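Side-chain contacts in BLUF domain-containing protein (Acinetobacter baumannii, PDB 6W6Z), which probably acts as a blue-light photoreceptor, holding a flavin cofactor that is present here as flavin mononucleotide: residues Gln20-Ile25 and Asn47-Cys52; Gln51-Glu56 and Glu61-Lys66; Trp78-Ser83 and Gln123-Phe128. All coordinates share one frame; numbering follows the deposited sequence.

Interaction 1: Gln20-Ile25 and Asn47-Cys52. With FMN (flavin mononucleotide), chain B.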
loop_
_atom_site.group_PDB
_atom_site.type_symbol
_atom_site.label_atom_id
_atom_site.label_comp_id
_atom_site.label_asym_id
_atom_site.label_seq_id
_atom_site.Cartn_x
_atom_site.Cartn_y
_atom_site.Cartn_z
ATOM N N GLN A 20 -14.825 -6.324 2.449
ATOM C CA GLN A 20 -14.298 -7.185 3.547
ATOM C C GLN A 20 -12.794 -7.409 3.325
ATOM O O GLN A 20 -12.033 -7.437 4.314
ATOM C CB GLN A 20 -15.043 -8.526 3.623
ATOM C CG GLN A 20 -14.653 -9.331 4.853
ATOM C CD GLN A 20 -15.386 -10.648 5.006
ATOM O OE1 GLN A 20 -16.092 -11.107 4.116
ATOM N NE2 GLN A 20 -15.197 -11.274 6.152
ATOM N N ASP A 21 -12.374 -7.562 2.078
ATOM C CA ASP A 21 -10.931 -7.795 1.759
ATOM C C ASP A 21 -10.085 -6.599 2.193
ATOM O O ASP A 21 -9.086 -6.806 2.877
ATOM C CB ASP A 21 -10.697 -8.103 0.284
ATOM C CG ASP A 21 -10.992 -9.540 -0.128
ATOM O OD1 ASP A 21 -11.257 -10.346 0.759
ATOM O OD2 ASP A 21 -10.906 -9.823 -1.347
ATOM N N LEU A 22 -10.520 -5.382 1.879
ATOM C CA LEU A 22 -9.773 -4.154 2.259
ATOM C C LEU A 22 -9.734 -4.056 3.788
ATOM O O LEU A 22 -8.668 -3.771 4.319
ATOM C CB LEU A 22 -10.471 -2.935 1.638
ATOM C CG LEU A 22 -10.415 -2.857 0.107
ATOM C CD1 LEU A 22 -11.257 -1.701 -0.391
ATOM C CD2 LEU A 22 -8.994 -2.675 -0.385
ATOM N N ARG A 23 -10.865 -4.248 4.472
ATOM C CA ARG A 23 -10.882 -4.174 5.956
ATOM C C ARG A 23 -9.962 -5.247 6.537
ATOM O O ARG A 23 -9.166 -4.932 7.458
ATOM C CB ARG A 23 -12.328 -4.261 6.449
ATOM C CG ARG A 23 -13.180 -3.079 6.028
ATOM C CD ARG A 23 -14.677 -3.284 6.254
ATOM N NE ARG A 23 -15.084 -2.971 7.602
ATOM C CZ ARG A 23 -16.321 -3.132 8.082
ATOM N NH1 ARG A 23 -16.564 -2.829 9.353
ATOM N NH2 ARG A 23 -17.304 -3.519 7.277
ATOM N N ASP A 24 -10.013 -6.461 6.011
ATOM C CA ASP A 24 -9.136 -7.596 6.460
ATOM C C ASP A 24 -7.647 -7.280 6.230
ATOM O O ASP A 24 -6.798 -7.422 7.189
ATOM C CB ASP A 24 -9.491 -8.889 5.742
ATOM C CG ASP A 24 -10.740 -9.597 6.254
ATOM O OD1 ASP A 24 -11.229 -9.249 7.319
ATOM O OD2 ASP A 24 -11.205 -10.481 5.555
ATOM N N ILE A 25 -7.307 -6.805 5.040
ATOM C CA ILE A 25 -5.893 -6.428 4.731
ATOM C C ILE A 25 -5.390 -5.392 5.754
ATOM O O ILE A 25 -4.305 -5.565 6.306
ATOM C CB ILE A 25 -5.795 -5.929 3.287
ATOM C CG1 ILE A 25 -6.044 -7.068 2.285
ATOM C CG2 ILE A 25 -4.465 -5.242 3.050
ATOM C CD1 ILE A 25 -6.261 -6.594 0.866
ATOM N N ASN A 47 -9.379 -1.207 -9.109
ATOM C CA ASN A 47 -9.069 -2.664 -8.970
ATOM C C ASN A 47 -7.562 -2.898 -8.897
ATOM O O ASN A 47 -7.112 -3.944 -9.397
ATOM C CB ASN A 47 -9.655 -3.500 -10.115
ATOM C CG ASN A 47 -11.164 -3.635 -10.011
ATOM O OD1 ASN A 47 -11.717 -3.668 -8.907
ATOM N ND2 ASN A 47 -11.841 -3.704 -11.147
ATOM N N ALA A 48 -6.806 -2.018 -8.251
ATOM C CA ALA A 48 -5.341 -2.193 -8.147
ATOM C C ALA A 48 -4.828 -1.546 -6.873
ATOM O O ALA A 48 -5.518 -0.663 -6.325
ATOM C CB ALA A 48 -4.667 -1.623 -9.379
ATOM N N PHE A 49 -3.673 -2.015 -6.421
ATOM C CA PHE A 49 -2.991 -1.498 -5.212
ATOM C C PHE A 49 -1.645 -0.880 -5.564
ATOM O O PHE A 49 -0.942 -1.268 -6.484
ATOM C CB PHE A 49 -2.756 -2.630 -4.222
ATOM C CG PHE A 49 -3.975 -3.297 -3.678
ATOM C CD1 PHE A 49 -4.717 -2.694 -2.652
ATOM C CD2 PHE A 49 -4.358 -4.558 -4.128
ATOM C CE1 PHE A 49 -5.798 -3.352 -2.092
ATOM C CE2 PHE A 49 -5.476 -5.184 -3.591
ATOM C CZ PHE A 49 -6.184 -4.585 -2.558
ATOM N N PHE A 50 -1.222 0.010 -4.696
ATOM C CA PHE A 50 0.163 0.488 -4.623
ATOM C C PHE A 50 0.505 0.414 -3.152
ATOM O O PHE A 50 -0.360 0.815 -2.365
ATOM C CB PHE A 50 0.338 1.901 -5.178
ATOM C CG PHE A 50 1.696 2.477 -4.834
ATOM C CD1 PHE A 50 1.962 3.020 -3.580
ATOM C CD2 PHE A 50 2.747 2.346 -5.726
ATOM C CE1 PHE A 50 3.226 3.490 -3.257
ATOM C CE2 PHE A 50 4.014 2.841 -5.411
ATOM C CZ PHE A 50 4.261 3.380 -4.170
ATOM N N GLN A 51 1.634 -0.180 -2.798
ATOM C CA GLN A 51 2.028 -0.172 -1.384
ATOM C C GLN A 51 3.474 0.262 -1.248
ATOM O O GLN A 51 4.337 -0.135 -2.065
ATOM C CB GLN A 51 1.782 -1.526 -0.734
ATOM C CG GLN A 51 1.910 -1.461 0.768
ATOM C CD GLN A 51 1.565 -2.756 1.457
ATOM O OE1 GLN A 51 1.865 -3.842 0.952
ATOM N NE2 GLN A 51 0.885 -2.647 2.597
ATOM N N CYS A 52 3.757 0.995 -0.183
ATOM C CA CYS A 52 5.137 1.298 0.232
ATOM C C CYS A 52 5.315 0.778 1.655
ATOM O O CYS A 52 4.420 1.017 2.483
ATOM C CB CYS A 52 5.346 2.792 0.005
ATOM S SG CYS A 52 6.681 3.507 0.989
HETATM N N1 FMN B . 0.330 -7.928 5.858
HETATM C C2 FMN B . 1.089 -7.257 6.741
HETATM O O2 FMN B . 1.452 -7.875 7.793
HETATM N N3 FMN B . 1.572 -6.024 6.478
HETATM C C4 FMN B . 1.268 -5.348 5.360
HETATM O O4 FMN B . 1.675 -4.211 5.132
HETATM C C4A FMN B . 0.395 -5.989 4.386
HETATM N N5 FMN B . 0.019 -5.408 3.266
HETATM C C5A FMN B . -0.738 -6.116 2.390
HETATM C C6 FMN B . -1.124 -5.484 1.229
HETATM C C7 FMN B . -1.869 -6.160 0.278
HETATM C C7M FMN B . -2.269 -5.409 -0.954
HETATM C C8 FMN B . -2.403 -7.507 0.547
HETATM C C8M FMN B . -3.265 -8.174 -0.516
HETATM C C9 FMN B . -2.007 -8.137 1.714
HETATM C C9A FMN B . -1.231 -7.465 2.651
HETATM N N10 FMN B . -0.872 -8.044 3.862
HETATM C C10 FMN B . -0.048 -7.339 4.717
HETATM C "C1'" FMN B . -1.320 -9.416 4.277
HETATM C "C2'" FMN B . -0.343 -10.547 4.048
HETATM O "O2'" FMN B . -0.326 -10.860 2.645
HETATM C "C3'" FMN B . -0.841 -11.772 4.859
HETATM O "O3'" FMN B . -2.246 -11.988 4.682
HETATM C "C4'" FMN B . -0.688 -11.606 6.357
HETATM O "O4'" FMN B . 0.681 -11.264 6.670
HETATM C "C5'" FMN B . -1.042 -12.924 7.091
HETATM O "O5'" FMN B . -0.171 -14.023 6.747
HETATM P P FMN B . -0.266 -15.511 7.447
HETATM O O1P FMN B . -1.162 -16.281 6.495
HETATM O O2P FMN B . 1.193 -15.934 7.466
HETATM O O3P FMN B . -0.889 -15.336 8.820
#
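The methyl-bearing end of the flavin pocket is built where Leu-22 and Ile-25, one turn apart on helix 18-36, meet the ring of Phe-49 on strand 48-54. Leu-22 reaches in with CD2, which lies near the plane of the phenyl ring at its edge, 3.7 Å from Phe-49 CE1. Ile-25 comes from the opposite direction to Phe-49 and ends 4.0 Å away, CD1 against Phe-49 CZ. The flavin fills the angle between helix and strand. Its methyl C7M sits 3.8 Å above the plane of the Phe-49 ring, over the centre, a CH-pi arrangement of methyl over ring. Ile-25 instead lies over a face of the dimethylbenzene ring: with CG2 anti to the backbone N, that branch stands 3.8 Å from FMN C6, while CD1 of the other branch touches C8M at 3.7 Å. This is the characteristic layout of the BLUF domain, a ferredoxin-like fold in which the flavin is held between two helices against one face of the sheet. Two residues along the strand, on the same face, Gln-51 supplies the polar part. Its extended chain, CG anti to the backbone N (chi1 -168°), carries NE2 to 3.0 Å from FMN N5 in a fairly straight hydrogen bond (156°). The second bond, from NE2 to FMN O4, is strongly bent and weak. At the other end of the amide, OE1 is hydrogen-bonded to Tyr-7 OH, which helps fix the rotation of the group beside N5.

Interaction 2: Gln51-Glu56 and Glu61-Lys66. With FMN (flavin mononucleotide), chain B.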
loop_
_atom_site.group_PDB
_atom_site.type_symbol
_atom_site.label_atom_id
_atom_site.label_comp_id
_atom_site.label_asym_id
_atom_site.label_seq_id
_atom_site.Cartn_x
_atom_site.Cartn_y
_atom_site.Cartn_z
ATOM N N GLN A 51 1.634 -0.180 -2.798
ATOM C CA GLN A 51 2.028 -0.172 -1.384
ATOM C C GLN A 51 3.474 0.262 -1.248
ATOM O O GLN A 51 4.337 -0.135 -2.065
ATOM C CB GLN A 51 1.782 -1.526 -0.734
ATOM C CG GLN A 51 1.910 -1.461 0.768
ATOM C CD GLN A 51 1.565 -2.756 1.457
ATOM O OE1 GLN A 51 1.865 -3.842 0.952
ATOM N NE2 GLN A 51 0.885 -2.647 2.597
ATOM N N CYS A 52 3.757 0.995 -0.183
ATOM C CA CYS A 52 5.137 1.298 0.232
ATOM C C CYS A 52 5.315 0.778 1.655
ATOM O O CYS A 52 4.420 1.017 2.483
ATOM C CB CYS A 52 5.346 2.792 0.005
ATOM S SG CYS A 52 6.681 3.507 0.989
ATOM N N LEU A 53 6.362 -0.029 1.884
ATOM C CA LEU A 53 6.754 -0.573 3.198
ATOM C C LEU A 53 8.061 0.093 3.625
ATOM O O LEU A 53 8.996 0.144 2.791
ATOM C CB LEU A 53 6.944 -2.088 3.093
ATOM C CG LEU A 53 5.750 -2.889 2.548
ATOM C CD1 LEU A 53 6.147 -4.334 2.305
ATOM C CD2 LEU A 53 4.580 -2.803 3.509
ATOM N N GLU A 54 8.155 0.513 4.883
ATOM C CA GLU A 54 9.388 1.129 5.445
ATOM C C GLU A 54 9.807 0.373 6.696
ATOM O O GLU A 54 8.931 0.190 7.571
ATOM C CB GLU A 54 9.178 2.580 5.902
ATOM C CG GLU A 54 8.864 3.553 4.804
ATOM C CD GLU A 54 8.437 4.955 5.269
ATOM O OE1 GLU A 54 8.075 5.139 6.443
ATOM O OE2 GLU A 54 8.435 5.850 4.443
ATOM N N GLY A 55 11.103 0.059 6.827
ATOM C CA GLY A 55 11.642 -0.584 8.042
ATOM C C GLY A 55 12.913 -1.356 7.769
ATOM O O GLY A 55 13.513 -1.168 6.679
ATOM N N GLU A 56 13.318 -2.202 8.720
ATOM C CA GLU A 56 14.577 -2.983 8.618
ATOM C C GLU A 56 14.515 -3.845 7.360
ATOM O O GLU A 56 13.485 -4.547 7.154
ATOM C CB GLU A 56 14.836 -3.820 9.869
ATOM N N GLU A 61 11.718 -7.312 3.567
ATOM C CA GLU A 61 11.894 -8.281 2.449
ATOM C C GLU A 61 11.094 -9.553 2.740
ATOM O O GLU A 61 10.452 -10.048 1.828
ATOM C CB GLU A 61 13.378 -8.563 2.165
ATOM C CG GLU A 61 13.967 -7.487 1.264
ATOM C CD GLU A 61 15.465 -7.510 1.004
ATOM O OE1 GLU A 61 15.943 -6.632 0.247
ATOM O OE2 GLU A 61 16.145 -8.385 1.548
ATOM N N ARG A 62 11.104 -10.032 3.974
ATOM C CA ARG A 62 10.354 -11.237 4.397
ATOM C C ARG A 62 8.853 -10.925 4.309
ATOM O O ARG A 62 8.082 -11.785 3.772
ATOM C CB ARG A 62 10.877 -11.678 5.769
ATOM N N LEU A 63 8.438 -9.705 4.685
ATOM C CA LEU A 63 7.009 -9.304 4.606
ATOM C C LEU A 63 6.610 -9.265 3.133
ATOM O O LEU A 63 5.616 -9.877 2.800
ATOM C CB LEU A 63 6.762 -7.957 5.280
ATOM C CG LEU A 63 5.381 -7.350 5.046
ATOM C CD1 LEU A 63 4.276 -8.296 5.500
ATOM C CD2 LEU A 63 5.220 -6.031 5.760
ATOM N N PHE A 64 7.388 -8.613 2.264
ATOM C CA PHE A 64 7.080 -8.571 0.811
ATOM C C PHE A 64 6.932 -9.996 0.232
ATOM O O PHE A 64 6.029 -10.195 -0.627
ATOM C CB PHE A 64 8.122 -7.741 0.060
ATOM C CG PHE A 64 7.842 -7.603 -1.411
ATOM C CD1 PHE A 64 6.602 -7.146 -1.864
ATOM C CD2 PHE A 64 8.836 -7.836 -2.341
ATOM C CE1 PHE A 64 6.347 -7.001 -3.217
ATOM C CE2 PHE A 64 8.597 -7.635 -3.693
ATOM C CZ PHE A 64 7.355 -7.230 -4.130
ATOM N N GLU A 65 7.818 -10.942 0.581
ATOM C CA GLU A 65 7.749 -12.372 0.115
ATOM C C GLU A 65 6.385 -12.967 0.465
ATOM O O GLU A 65 5.764 -13.557 -0.418
ATOM C CB GLU A 65 8.880 -13.228 0.702
ATOM C CG GLU A 65 10.055 -13.433 -0.246
ATOM C CD GLU A 65 11.427 -13.666 0.396
ATOM O OE1 GLU A 65 11.483 -14.054 1.580
ATOM O OE2 GLU A 65 12.454 -13.441 -0.295
ATOM N N LYS A 66 5.897 -12.710 1.675
ATOM C CA LYS A 66 4.567 -13.139 2.168
ATOM C C LYS A 66 3.460 -12.454 1.366
ATOM O O LYS A 66 2.554 -13.161 0.913
ATOM C CB LYS A 66 4.411 -12.857 3.665
ATOM C CG LYS A 66 5.406 -13.614 4.535
ATOM C CD LYS A 66 5.036 -13.823 6.019
ATOM C CE LYS A 66 4.221 -12.717 6.652
ATOM N NZ LYS A 66 2.770 -12.922 6.428
HETATM N N1 FMN B . 0.330 -7.928 5.858
HETATM C C2 FMN B . 1.089 -7.257 6.741
HETATM O O2 FMN B . 1.452 -7.875 7.793
HETATM N N3 FMN B . 1.572 -6.024 6.478
HETATM C C4 FMN B . 1.268 -5.348 5.360
HETATM O O4 FMN B . 1.675 -4.211 5.132
HETATM C C4A FMN B . 0.395 -5.989 4.386
HETATM N N5 FMN B . 0.019 -5.408 3.266
HETATM C C5A FMN B . -0.738 -6.116 2.390
HETATM C C6 FMN B . -1.124 -5.484 1.229
HETATM C C7 FMN B . -1.869 -6.160 0.278
HETATM C C7M FMN B . -2.269 -5.409 -0.954
HETATM C C8 FMN B . -2.403 -7.507 0.547
HETATM C C8M FMN B . -3.265 -8.174 -0.516
HETATM C C9 FMN B . -2.007 -8.137 1.714
HETATM C C9A FMN B . -1.231 -7.465 2.651
HETATM N N10 FMN B . -0.872 -8.044 3.862
HETATM C C10 FMN B . -0.048 -7.339 4.717
HETATM C "C1'" FMN B . -1.320 -9.416 4.277
HETATM C "C2'" FMN B . -0.343 -10.547 4.048
HETATM O "O2'" FMN B . -0.326 -10.860 2.645
HETATM C "C3'" FMN B . -0.841 -11.772 4.859
HETATM O "O3'" FMN B . -2.246 -11.988 4.682
HETATM C "C4'" FMN B . -0.688 -11.606 6.357
HETATM O "O4'" FMN B . 0.681 -11.264 6.670
HETATM C "C5'" FMN B . -1.042 -12.924 7.091
HETATM O "O5'" FMN B . -0.171 -14.023 6.747
HETATM P P FMN B . -0.266 -15.511 7.447
HETATM O O1P FMN B . -1.162 -16.281 6.495
HETATM O O2P FMN B . 1.193 -15.934 7.466
HETATM O O3P FMN B . -0.889 -15.336 8.820
#
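Leu-53 and Leu-63 meet obliquely through their methyls beside the pyrimidine end of the flavin, CD1 of Leu-53 lying 4.0 Å from CD2 of Leu-63. Methyls of both leucines also touch the cofactor. Leu-53 CD2 rests 3.6 Å from FMN O4, an apolar neighbour for the carbonyl oxygen. With CG of Leu-63 anti to the backbone N (chi1 170°), its CD1 lies over the ring face at FMN C2, 3.6 Å away, and its CD2 stands just beyond the rim, 3.7 Å from FMN N3. One turn of helix further on, Lys-66 bends at chi3 and chi4 and brings NZ to 2.7 Å from FMN O4', a hydrogen bond to the ribityl chain. Strand 48-54 and helix 57-67 are consecutive elements of the ferredoxin-like BLUF fold, the chain turning a corner at Gly-55 so that the helix comes back over the sheet face that carries the flavin. Behind the first shell, Val-60 and Ile-67 of the same helix pack on Leu-53, as does Met-94, while Ile-38 packs on Leu-63. Phe-64 turns its ring to the sheet beside them, meeting those of Tyr-7 and Trp-78.

Interaction 3: Trp78-Ser83 and Gln123-Phe128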
loop_
_atom_site.group_PDB
_atom_site.type_symbol
_atom_site.label_atom_id
_atom_site.label_comp_id
_atom_site.label_asym_id
_atom_site.label_seq_id
_atom_site.Cartn_x
_atom_site.Cartn_y
_atom_site.Cartn_z
ATOM N N TRP A 78 7.069 -5.122 -8.796
ATOM C CA TRP A 78 8.071 -4.557 -7.859
ATOM C C TRP A 78 8.695 -3.310 -8.485
ATOM O O TRP A 78 9.290 -3.414 -9.579
ATOM C CB TRP A 78 9.097 -5.637 -7.525
ATOM C CG TRP A 78 10.135 -5.269 -6.517
ATOM C CD1 TRP A 78 10.173 -4.179 -5.711
ATOM C CD2 TRP A 78 11.241 -6.094 -6.128
ATOM N NE1 TRP A 78 11.255 -4.232 -4.882
ATOM C CE2 TRP A 78 11.928 -5.408 -5.109
ATOM C CE3 TRP A 78 11.720 -7.334 -6.564
ATOM C CZ2 TRP A 78 13.081 -5.930 -4.522
ATOM C CZ3 TRP A 78 12.850 -7.854 -5.975
ATOM C CH2 TRP A 78 13.526 -7.153 -4.974
ATOM N N LEU A 79 8.543 -2.151 -7.850
ATOM C CA LEU A 79 9.018 -0.890 -8.443
ATOM C C LEU A 79 10.430 -0.593 -7.965
ATOM O O LEU A 79 11.295 -0.290 -8.804
ATOM C CB LEU A 79 8.047 0.226 -8.089
ATOM C CG LEU A 79 6.735 0.101 -8.845
ATOM C CD1 LEU A 79 5.671 1.024 -8.248
ATOM C CD2 LEU A 79 6.977 0.411 -10.314
ATOM N N CYS A 80 10.669 -0.639 -6.669
ATOM C CA CYS A 80 12.014 -0.294 -6.172
ATOM C C CYS A 80 12.135 -0.706 -4.730
ATOM O O CYS A 80 11.098 -0.885 -4.055
ATOM C CB CYS A 80 12.291 1.196 -6.283
ATOM S SG CYS A 80 11.040 2.154 -5.396
ATOM N N THR A 81 13.385 -0.833 -4.308
ATOM C CA THR A 81 13.790 -0.889 -2.895
ATOM C C THR A 81 14.967 0.056 -2.722
ATOM O O THR A 81 15.863 -0.044 -3.547
ATOM C CB THR A 81 14.234 -2.293 -2.492
ATOM O OG1 THR A 81 13.231 -3.215 -2.957
ATOM C CG2 THR A 81 14.441 -2.359 -0.997
ATOM N N TYR A 82 14.975 0.901 -1.699
ATOM C CA TYR A 82 16.165 1.753 -1.474
ATOM C C TYR A 82 16.327 2.046 0.006
ATOM O O TYR A 82 15.352 1.994 0.754
ATOM C CB TYR A 82 16.039 2.994 -2.353
ATOM C CG TYR A 82 14.814 3.831 -2.149
ATOM C CD1 TYR A 82 13.673 3.633 -2.888
ATOM C CD2 TYR A 82 14.799 4.848 -1.209
ATOM C CE1 TYR A 82 12.552 4.424 -2.699
ATOM C CE2 TYR A 82 13.685 5.646 -1.001
ATOM C CZ TYR A 82 12.551 5.442 -1.763
ATOM O OH TYR A 82 11.424 6.209 -1.584
ATOM N N SER A 83 17.555 2.376 0.390
ATOM C CA SER A 83 17.908 2.911 1.725
ATOM C C SER A 83 17.144 4.216 1.982
ATOM O O SER A 83 17.151 5.103 1.088
ATOM C CB SER A 83 19.393 3.128 1.812
ATOM O OG SER A 83 19.693 3.666 3.088
ATOM N N GLN A 123 10.167 7.098 -11.482
ATOM C CA GLN A 123 10.307 8.577 -11.447
ATOM C C GLN A 123 9.015 9.206 -10.907
ATOM O O GLN A 123 9.101 10.218 -10.202
ATOM C CB GLN A 123 10.658 9.138 -12.820
ATOM C CG GLN A 123 12.024 8.695 -13.324
ATOM C CD GLN A 123 13.180 9.367 -12.605
ATOM O OE1 GLN A 123 13.017 10.343 -11.873
ATOM N NE2 GLN A 123 14.380 8.864 -12.845
ATOM N N ASN A 124 7.857 8.635 -11.202
ATOM C CA ASN A 124 6.552 9.172 -10.727
ATOM C C ASN A 124 6.440 9.151 -9.202
ATOM O O ASN A 124 5.552 9.895 -8.664
ATOM C CB ASN A 124 5.373 8.404 -11.309
ATOM C CG ASN A 124 5.308 8.467 -12.813
ATOM O OD1 ASN A 124 4.936 7.481 -13.441
ATOM N ND2 ASN A 124 5.608 9.635 -13.371
ATOM N N LEU A 125 7.205 8.281 -8.521
ATOM C CA LEU A 125 7.118 8.048 -7.049
ATOM C C LEU A 125 7.545 9.284 -6.259
ATOM O O LEU A 125 6.992 9.461 -5.158
ATOM C CB LEU A 125 7.964 6.827 -6.655
ATOM C CG LEU A 125 7.558 5.514 -7.323
ATOM C CD1 LEU A 125 8.276 4.341 -6.676
ATOM C CD2 LEU A 125 6.044 5.296 -7.292
ATOM N N LYS A 126 8.440 10.120 -6.795
ATOM C CA LYS A 126 8.682 11.495 -6.276
ATOM C C LYS A 126 7.323 12.088 -5.890
ATOM O O LYS A 126 7.035 12.173 -4.657
ATOM C CB LYS A 126 9.377 12.404 -7.305
ATOM N N PHE A 127 6.481 12.376 -6.889
ATOM C CA PHE A 127 5.183 13.086 -6.719
ATOM C C PHE A 127 4.162 12.169 -6.042
ATOM O O PHE A 127 3.425 12.665 -5.175
ATOM C CB PHE A 127 4.603 13.555 -8.052
ATOM N N PHE A 128 4.102 10.890 -6.430
ATOM C CA PHE A 128 3.028 9.982 -5.951
ATOM C C PHE A 128 3.170 9.705 -4.460
ATOM O O PHE A 128 2.132 9.792 -3.768
ATOM C CB PHE A 128 2.944 8.666 -6.709
ATOM C CG PHE A 128 1.666 7.894 -6.456
ATOM C CD1 PHE A 128 0.425 8.426 -6.785
ATOM C CD2 PHE A 128 1.712 6.614 -5.914
ATOM C CE1 PHE A 128 -0.737 7.697 -6.577
ATOM C CE2 PHE A 128 0.551 5.884 -5.712
ATOM C CZ PHE A 128 -0.667 6.417 -6.071
#
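Leu-125, near the start of helix 125-134, extends toward the edge strand 73-83 and meets it at Leu-79 and Cys-80. Its CB serves only as the stem within this contact, directed at the strand but too far back to touch it. At CG, placed anti to the carbonyl carbon (chi1 -60°), the chain forks, and the two methyls find different partners. CD1 goes on to the strand: it lies 3.7 Å from the sulfur of Cys-80, SG, and more loosely, at 4.4 Å, beside CB of Leu-79. CD2 packs instead on the inner strand 48-54, 3.7 Å from Phe-50 CE2. That atom also takes CD1 of Leu-79 at 3.8 Å, so Leu-79 and Leu-125 converge on the same corner of the Phe-50 ring.

The sulfur of Cys-80 stands between the backbone N and the carbonyl carbon (chi1 57°), leaning along the strand toward Tyr-82. It lies in the plane of the tyrosine ring at its edge, with SG 3.8 Å from CE1 of Tyr-82. Tyr-82 is steadied at its far end by a hydrogen bond between OH and Arg-4.

On the other face of the strand, Trp-78 gives NE1 to OG1 of Thr-81 in a hydrogen bond of 2.9 Å, somewhat bent (134°) although the oxygen lies in the indole plane. Two neighbours in sequence, Leu-79 and Cys-80, can both address the helix because both face Cys-6 of strand 2-11: this is a classic beta bulge, through which an edge strand of the ferredoxin-like sheet turns two consecutive side chains to the last helix, 125-134, on the face away from the flavin.

In the fold
The three contacts divide between the two faces of one mixed sheet. Interactions 1 and 2 follow each other along strand 48-54, share Gln-51 and Cys-52, and have centres about 15 Å apart; helices 18-36 and 57-67 bring them to opposite faces and opposite ends of the same flavin. Interaction 3 closes last in the chain and lies across the sheet, its centre about 19 Å from that of interaction 1 and about 14 Å from that of interaction 2. Phe-50, beside Gln-51 but on the reverse face, packs on Phe-128 as well as on Leu-125 and Leu-79. Flavin pocket and helix 125-134 are therefore joined through the sheet itself, a possible path for a light signal.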